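Long-range contact in trimeric intracellular cation channel type 1B.2 (Caenorhabditis elegans, PDB 5EIK), which forms a homotrimeric potassium channel of intracellular membranes that binds the lipid PIP2 and may balance charge during calcium release: residues A[153-165]-A[198-212]. Residues are numbered along the deposited sequence; the frame is centred on the assembly and turned at random.
Sequences YLVQILVGVAKGA and CVIASIVFTLERHSM. With PT5 ([(2R)-1-octadecanoyloxy-3-[oxidanyl-[(1R,2R,3S,4R,5R,6S)-2,3,6-tris(oxidanyl)-4,5-diphosphonooxy-cyclohexyl]oxy-phospho ryl]oxy-propan-2-yl] (8Z)-icosa-5,8,11,14-tetraenoate), chain B.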
loop_
_atom_site.group_PDB
_atom_site.type_symbol
_atom_site.label_atom_id
_atom_site.label_comp_id
_atom_site.label_asym_id
_atom_site.label_seq_id
_atom_site.Cartn_x
_atom_site.Cartn_y
_atom_site.Cartn_z
ATOM N N TYR A 153 12.583 -5.443 20.043
ATOM C CA TYR A 153 12.404 -4.096 20.568
ATOM C C TYR A 153 11.993 -3.090 19.496
ATOM O O TYR A 153 11.148 -2.224 19.729
ATOM C CB TYR A 153 13.699 -3.603 21.222
ATOM C CG TYR A 153 13.953 -4.114 22.623
ATOM C CD1 TYR A 153 13.886 -5.476 22.920
ATOM C CD2 TYR A 153 14.325 -3.234 23.643
ATOM C CE1 TYR A 153 14.190 -5.949 24.196
ATOM C CE2 TYR A 153 14.630 -3.693 24.921
ATOM C CZ TYR A 153 14.564 -5.052 25.190
ATOM O OH TYR A 153 14.885 -5.510 26.447
ATOM N N LEU A 154 12.608 -3.204 18.325
ATOM C CA LEU A 154 12.328 -2.299 17.227
ATOM C C LEU A 154 10.886 -2.425 16.755
ATOM O O LEU A 154 10.193 -1.425 16.609
ATOM C CB LEU A 154 13.285 -2.578 16.079
ATOM C CG LEU A 154 13.408 -1.467 15.040
ATOM C CD1 LEU A 154 13.568 -0.125 15.740
ATOM C CD2 LEU A 154 14.604 -1.759 14.144
ATOM N N VAL A 155 10.440 -3.654 16.514
ATOM C CA VAL A 155 9.071 -3.882 16.079
ATOM C C VAL A 155 8.092 -3.304 17.108
ATOM O O VAL A 155 7.111 -2.644 16.751
ATOM C CB VAL A 155 8.786 -5.385 15.904
ATOM C CG1 VAL A 155 7.325 -5.603 15.568
ATOM C CG2 VAL A 155 9.652 -5.948 14.798
ATOM N N GLN A 156 8.372 -3.551 18.384
ATOM C CA GLN A 156 7.537 -3.059 19.464
ATOM C C GLN A 156 7.413 -1.534 19.407
ATOM O O GLN A 156 6.327 -0.980 19.562
ATOM C CB GLN A 156 8.129 -3.493 20.799
ATOM C CG GLN A 156 8.064 -4.999 21.032
ATOM C CD GLN A 156 8.999 -5.455 22.137
ATOM O OE1 GLN A 156 9.472 -4.643 22.932
ATOM N NE2 GLN A 156 9.266 -6.752 22.196
ATOM N N ILE A 157 8.526 -0.856 19.168
ATOM C CA ILE A 157 8.498 0.590 19.103
ATOM C C ILE A 157 7.713 1.071 17.882
ATOM O O ILE A 157 6.816 1.906 18.006
ATOM C CB ILE A 157 9.932 1.157 19.081
ATOM C CG1 ILE A 157 10.622 0.838 20.407
ATOM C CG2 ILE A 157 9.911 2.660 18.905
ATOM C CD1 ILE A 157 12.116 1.154 20.411
ATOM N N LEU A 158 8.032 0.532 16.712
ATOM C CA LEU A 158 7.347 0.933 15.490
ATOM C C LEU A 158 5.839 0.712 15.568
ATOM O O LEU A 158 5.055 1.548 15.115
ATOM C CB LEU A 158 7.946 0.194 14.293
ATOM C CG LEU A 158 9.430 0.516 14.104
ATOM C CD1 LEU A 158 10.012 -0.336 12.988
ATOM C CD2 LEU A 158 9.592 2.006 13.807
ATOM N N VAL A 159 5.427 -0.411 16.144
ATOM C CA VAL A 159 4.005 -0.681 16.275
ATOM C C VAL A 159 3.364 0.387 17.174
ATOM O O VAL A 159 2.278 0.891 16.879
ATOM C CB VAL A 159 3.759 -2.096 16.855
ATOM C CG1 VAL A 159 2.300 -2.250 17.281
ATOM C CG2 VAL A 159 4.099 -3.144 15.797
ATOM N N GLY A 160 4.053 0.740 18.257
ATOM C CA GLY A 160 3.542 1.744 19.160
ATOM C C GLY A 160 3.367 3.068 18.441
ATOM O O GLY A 160 2.368 3.770 18.631
ATOM N N VAL A 161 4.343 3.412 17.607
ATOM C CA VAL A 161 4.292 4.654 16.852
ATOM C C VAL A 161 3.175 4.602 15.806
ATOM O O VAL A 161 2.483 5.596 15.572
ATOM C CB VAL A 161 5.644 4.920 16.155
ATOM C CG1 VAL A 161 5.580 6.193 15.338
ATOM C CG2 VAL A 161 6.742 5.032 17.198
ATOM N N ALA A 162 2.995 3.439 15.188
ATOM C CA ALA A 162 1.963 3.271 14.166
ATOM C C ALA A 162 0.585 3.498 14.770
ATOM O O ALA A 162 -0.271 4.127 14.153
ATOM C CB ALA A 162 2.045 1.872 13.544
ATOM N N LYS A 163 0.377 2.987 15.980
ATOM C CA LYS A 163 -0.899 3.158 16.668
ATOM C C LYS A 163 -1.137 4.613 17.045
ATOM O O LYS A 163 -2.275 5.077 17.050
ATOM C CB LYS A 163 -0.951 2.301 17.938
ATOM C CG LYS A 163 -1.042 0.810 17.680
ATOM C CD LYS A 163 -2.375 0.424 17.062
ATOM C CE LYS A 163 -3.265 -0.304 18.055
ATOM N NZ LYS A 163 -3.569 0.520 19.257
ATOM N N GLY A 164 -0.061 5.334 17.350
ATOM C CA GLY A 164 -0.192 6.726 17.748
ATOM C C GLY A 164 -0.134 7.781 16.657
ATOM O O GLY A 164 -0.739 8.843 16.801
ATOM N N ALA A 165 0.571 7.508 15.564
ATOM C CA ALA A 165 0.696 8.496 14.491
ATOM C C ALA A 165 0.401 7.990 13.074
ATOM O O ALA A 165 0.784 8.624 12.095
ATOM C CB ALA A 165 2.099 9.099 14.530
ATOM N N CYS A 198 5.278 10.655 19.687
ATOM C CA CYS A 198 4.795 9.274 19.712
ATOM C C CYS A 198 5.994 8.328 19.708
ATOM O O CYS A 198 5.946 7.243 20.299
ATOM C CB CYS A 198 3.935 8.958 18.486
ATOM S SG CYS A 198 2.325 9.752 18.418
ATOM N N VAL A 199 7.065 8.736 19.031
ATOM C CA VAL A 199 8.272 7.917 18.964
ATOM C C VAL A 199 8.848 7.808 20.364
ATOM O O VAL A 199 9.109 6.705 20.856
ATOM C CB VAL A 199 9.329 8.529 18.005
ATOM C CG1 VAL A 199 10.641 7.737 18.070
ATOM C CG2 VAL A 199 8.794 8.508 16.573
ATOM N N ILE A 200 9.015 8.955 21.017
ATOM C CA ILE A 200 9.554 8.983 22.378
ATOM C C ILE A 200 8.666 8.177 23.321
ATOM O O ILE A 200 9.147 7.318 24.060
ATOM C CB ILE A 200 9.687 10.437 22.903
ATOM C CG1 ILE A 200 10.676 11.216 22.030
ATOM C CG2 ILE A 200 10.163 10.439 24.349
ATOM C CD1 ILE A 200 12.024 10.529 21.866
ATOM N N ALA A 201 7.368 8.449 23.284
ATOM C CA ALA A 201 6.429 7.733 24.137
ATOM C C ALA A 201 6.533 6.229 23.907
ATOM O O ALA A 201 6.506 5.431 24.854
ATOM C CB ALA A 201 4.995 8.203 23.860
ATOM N N SER A 202 6.654 5.844 22.645
ATOM C CA SER A 202 6.739 4.431 22.298
ATOM C C SER A 202 8.005 3.782 22.845
ATOM O O SER A 202 7.964 2.675 23.395
ATOM C CB SER A 202 6.678 4.257 20.780
ATOM O OG SER A 202 6.526 2.895 20.447
ATOM N N ILE A 203 9.134 4.465 22.681
ATOM C CA ILE A 203 10.403 3.961 23.186
ATOM C C ILE A 203 10.284 3.780 24.702
ATOM O O ILE A 203 10.611 2.723 25.250
ATOM C CB ILE A 203 11.547 4.952 22.881
ATOM C CG1 ILE A 203 11.917 4.876 21.403
ATOM C CG2 ILE A 203 12.747 4.670 23.780
ATOM C CD1 ILE A 203 12.891 5.947 20.969
ATOM N N VAL A 204 9.792 4.818 25.364
ATOM C CA VAL A 204 9.620 4.817 26.811
ATOM C C VAL A 204 8.766 3.661 27.310
ATOM O O VAL A 204 9.109 3.026 28.302
ATOM C CB VAL A 204 9.003 6.152 27.285
ATOM C CG1 VAL A 204 8.500 6.031 28.719
ATOM C CG2 VAL A 204 10.053 7.257 27.190
ATOM N N PHE A 205 7.656 3.386 26.632
ATOM C CA PHE A 205 6.785 2.293 27.043
ATOM C C PHE A 205 7.432 0.952 26.755
ATOM O O PHE A 205 7.206 -0.022 27.466
ATOM C CB PHE A 205 5.433 2.368 26.320
ATOM C CG PHE A 205 4.571 3.522 26.748
ATOM C CD1 PHE A 205 4.634 4.016 28.055
ATOM C CD2 PHE A 205 3.666 4.092 25.860
ATOM C CE1 PHE A 205 3.810 5.057 28.462
ATOM C CE2 PHE A 205 2.834 5.135 26.259
ATOM C CZ PHE A 205 2.907 5.620 27.565
ATOM N N THR A 206 8.232 0.898 25.698
ATOM C CA THR A 206 8.902 -0.339 25.348
ATOM C C THR A 206 9.921 -0.638 26.431
ATOM O O THR A 206 9.945 -1.742 26.984
ATOM C CB THR A 206 9.600 -0.232 23.981
ATOM O OG1 THR A 206 8.608 -0.072 22.959
ATOM C CG2 THR A 206 10.412 -1.486 23.689
ATOM N N LEU A 207 10.751 0.354 26.738
ATOM C CA LEU A 207 11.768 0.204 27.778
ATOM C C LEU A 207 11.102 -0.201 29.084
ATOM O O LEU A 207 11.546 -1.119 29.780
ATOM C CB LEU A 207 12.514 1.519 27.991
ATOM C CG LEU A 207 13.464 1.962 26.883
ATOM C CD1 LEU A 207 14.087 3.289 27.265
ATOM C CD2 LEU A 207 14.538 0.906 26.671
ATOM N N GLU A 208 10.028 0.507 29.403
ATOM C CA GLU A 208 9.265 0.263 30.610
ATOM C C GLU A 208 8.806 -1.191 30.662
ATOM O O GLU A 208 8.819 -1.820 31.721
ATOM C CB GLU A 208 8.068 1.201 30.627
ATOM C CG GLU A 208 7.345 1.261 31.932
ATOM C CD GLU A 208 6.316 2.366 31.963
ATOM O OE1 GLU A 208 5.333 2.277 31.197
ATOM O OE2 GLU A 208 6.496 3.323 32.746
ATOM N N ARG A 209 8.411 -1.720 29.510
ATOM C CA ARG A 209 7.944 -3.099 29.400
ATOM C C ARG A 209 9.061 -4.114 29.627
ATOM O O ARG A 209 8.806 -5.269 29.969
ATOM C CB ARG A 209 7.336 -3.330 28.018
ATOM C CG ARG A 209 5.948 -2.763 27.850
ATOM C CD ARG A 209 4.919 -3.711 28.424
ATOM N NE ARG A 209 3.612 -3.080 28.546
ATOM C CZ ARG A 209 2.552 -3.663 29.092
ATOM N NH1 ARG A 209 2.644 -4.899 29.567
ATOM N NH2 ARG A 209 1.406 -3.003 29.175
ATOM N N HIS A 210 10.298 -3.686 29.419
ATOM C CA HIS A 210 11.437 -4.570 29.603
ATOM C C HIS A 210 12.200 -4.183 30.859
ATOM O O HIS A 210 13.319 -4.642 31.088
ATOM C CB HIS A 210 12.346 -4.509 28.375
ATOM C CG HIS A 210 11.742 -5.127 27.154
ATOM N ND1 HIS A 210 11.550 -6.486 27.028
ATOM C CD2 HIS A 210 11.250 -4.572 26.022
ATOM C CE1 HIS A 210 10.966 -6.740 25.871
ATOM N NE2 HIS A 210 10.771 -5.595 25.242
ATOM N N SER A 211 11.572 -3.329 31.663
ATOM C CA SER A 211 12.136 -2.860 32.922
ATOM C C SER A 211 13.625 -2.576 32.825
ATOM O O SER A 211 14.430 -3.249 33.467
ATOM C CB SER A 211 11.894 -3.900 34.017
ATOM O OG SER A 211 10.514 -4.189 34.147
ATOM N N MET A 212 13.998 -1.576 32.036
ATOM C CA MET A 212 15.408 -1.262 31.894
ATOM C C MET A 212 15.808 0.084 32.488
ATOM O O MET A 212 15.945 0.218 33.706
ATOM C CB MET A 212 15.813 -1.332 30.418
ATOM C CG MET A 212 15.500 -2.671 29.769
ATOM S SD MET A 212 16.437 -2.980 28.258
ATOM C CE MET A 212 17.245 -4.540 28.663
HETATM O O12 PT5 B . 4.595 13.801 10.287
HETATM P P1 PT5 B . 3.748 12.722 9.632
HETATM O O13 PT5 B . 4.003 11.114 10.238
HETATM O O11 PT5 B . 3.957 12.568 8.012
HETATM O O6 PT5 B . 0.746 15.208 9.883
HETATM O O1 PT5 B . 2.192 12.912 9.824
HETATM C C1 PT5 B . 1.632 13.338 11.070
HETATM C C6 PT5 B . 0.384 14.080 10.683
HETATM C C2 PT5 B . 1.264 12.149 12.037
HETATM O O2 PT5 B . 0.406 11.212 11.359
HETATM C C3 PT5 B . 0.485 12.678 13.279
HETATM O O3 PT5 B . 0.080 11.555 14.052
HETATM C C4 PT5 B . -0.741 13.469 12.899
HETATM O O4 PT5 B . -1.268 14.097 14.029
HETATM P P4 PT5 B . -2.733 13.675 14.607
HETATM O O41 PT5 B . -3.907 13.775 13.503
HETATM O O42 PT5 B . -3.133 14.620 15.857
HETATM O O43 PT5 B . -2.667 12.242 15.064
HETATM C C5 PT5 B . -0.435 14.582 11.878
HETATM O O5 PT5 B . -1.683 15.080 11.398
HETATM P P5 PT5 B . -2.095 16.582 11.898
HETATM O O52 PT5 B . -1.196 17.116 13.099
HETATM O O51 PT5 B . -2.044 17.602 10.562
HETATM O O53 PT5 B . -3.695 16.316 12.272
HETATM C C7 PT5 B . 3.453 9.960 9.542
HETATM C C8 PT5 B . 4.554 8.884 9.528
HETATM C C9 PT5 B . 5.455 8.889 8.251
HETATM O O16 PT5 B . 3.911 7.557 9.660
HETATM C C10 PT5 B . 4.016 6.957 10.883
HETATM O O17 PT5 B . 3.315 7.237 11.841
HETATM O O18 PT5 B . 5.514 7.508 7.685
HETATM C C11 PT5 B . 6.587 7.065 6.842
HETATM O O19 PT5 B . 7.756 7.548 6.815
HETATM C C12 PT5 B . 5.098 5.879 10.953
HETATM C C13 PT5 B . 4.683 4.464 11.430
HETATM C C14 PT5 B . 5.908 3.523 11.495
HETATM C C15 PT5 B . 5.975 2.536 10.316
HETATM C C16 PT5 B . 7.074 1.447 10.486
HETATM C C17 PT5 B . 7.809 1.090 9.156
HETATM C C18 PT5 B . 8.035 -0.414 8.969
HETATM C C19 PT5 B . 8.119 -1.000 7.866
HETATM C C20 PT5 B . 7.261 -1.293 6.623
HETATM C C21 PT5 B . 7.469 -0.351 5.410
HETATM C C22 PT5 B . 6.375 -0.506 4.336
HETATM C C23 PT5 B . 6.940 -0.493 2.900
HETATM C C24 PT5 B . 6.430 -1.668 2.038
HETATM C C31 PT5 B . 6.169 5.903 5.937
HETATM C C32 PT5 B . 6.248 4.525 6.657
HETATM C C33 PT5 B . 5.704 3.347 5.796
HETATM C C34 PT5 B . 4.213 3.001 6.045
HETATM C C35 PT5 B . 3.505 1.876 5.141
HETATM C C36 PT5 B . 2.697 2.179 4.063
HETATM C C37 PT5 B . 2.711 1.247 2.831
HETATM C C38 PT5 B . 1.334 1.088 2.422
HETATM C C39 PT5 B . 0.658 1.650 1.254
HETATM C C40 PT5 B . 0.344 3.112 1.193
HETATM C C25 PT5 B . 5.308 -1.234 1.063
HETATM C C26 PT5 B . 4.628 -2.428 0.375
HETATM C C41 PT5 B . 1.166 3.980 0.233
HETATM C C42 PT5 B . 0.866 5.476 0.380
HETATM C C43 PT5 B . 1.793 6.186 1.374
#
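Transmembrane helices 5 and 6 of the TRIC channel pack through a glycine-lined crossing: the N-to-C directions of helix 153-165 and helix 198-209 diverge by 136°, roughly antiparallel, their axes 8.3 Å apart, and Gly160 meets Ser202 where a CB would clash with the serine hydroxyl. Gly164 O likewise lies 3.6 Å from Cys198 SG, where a CB would be tight. Ser202 turns its OG anti to its own backbone N (chi1 -170°), letting it donate to Ile157 O at 2.6 Å on an in-plane lone pair, although that carbonyl already accepts from Val161 N. Thr206 OG1 bonds to Ser202 O on its own helix and lies against Ile157 CG1 (3.4 Å). Ile157 CD1 crosses Ile203 CG1 at a slant, and Val161 CG2 rests on Val199.

Just past helix 198-209, His210 lies flat over one face of Tyr153 in an offset stack, centroids 4.0 Å apart and planes at 10°. In its ring plane, His210 NE2 donates to Gln156 OE1 (2.8 Å, fairly straight), using an amide lone pair. With an alanine in place of His210, Gln156 OE1 would probably lose this donor and one Tyr153 face its stacking partner. Met212 SD, poorly ordered, sits at the edge of the Tyr153 ring.

At the other end, Ala165 O accepts from PT5 O2 (2.7 Å), joining the crossing to the PIP2 site, where Arg134 and Lys130 also hydrogen-bond the lipid. Helix 120-148 packs against both segments, helix 218-238 against helix 198-209, and helix 72-81 against helix 153-165, while Leu154 and Val199 touch a second subunit.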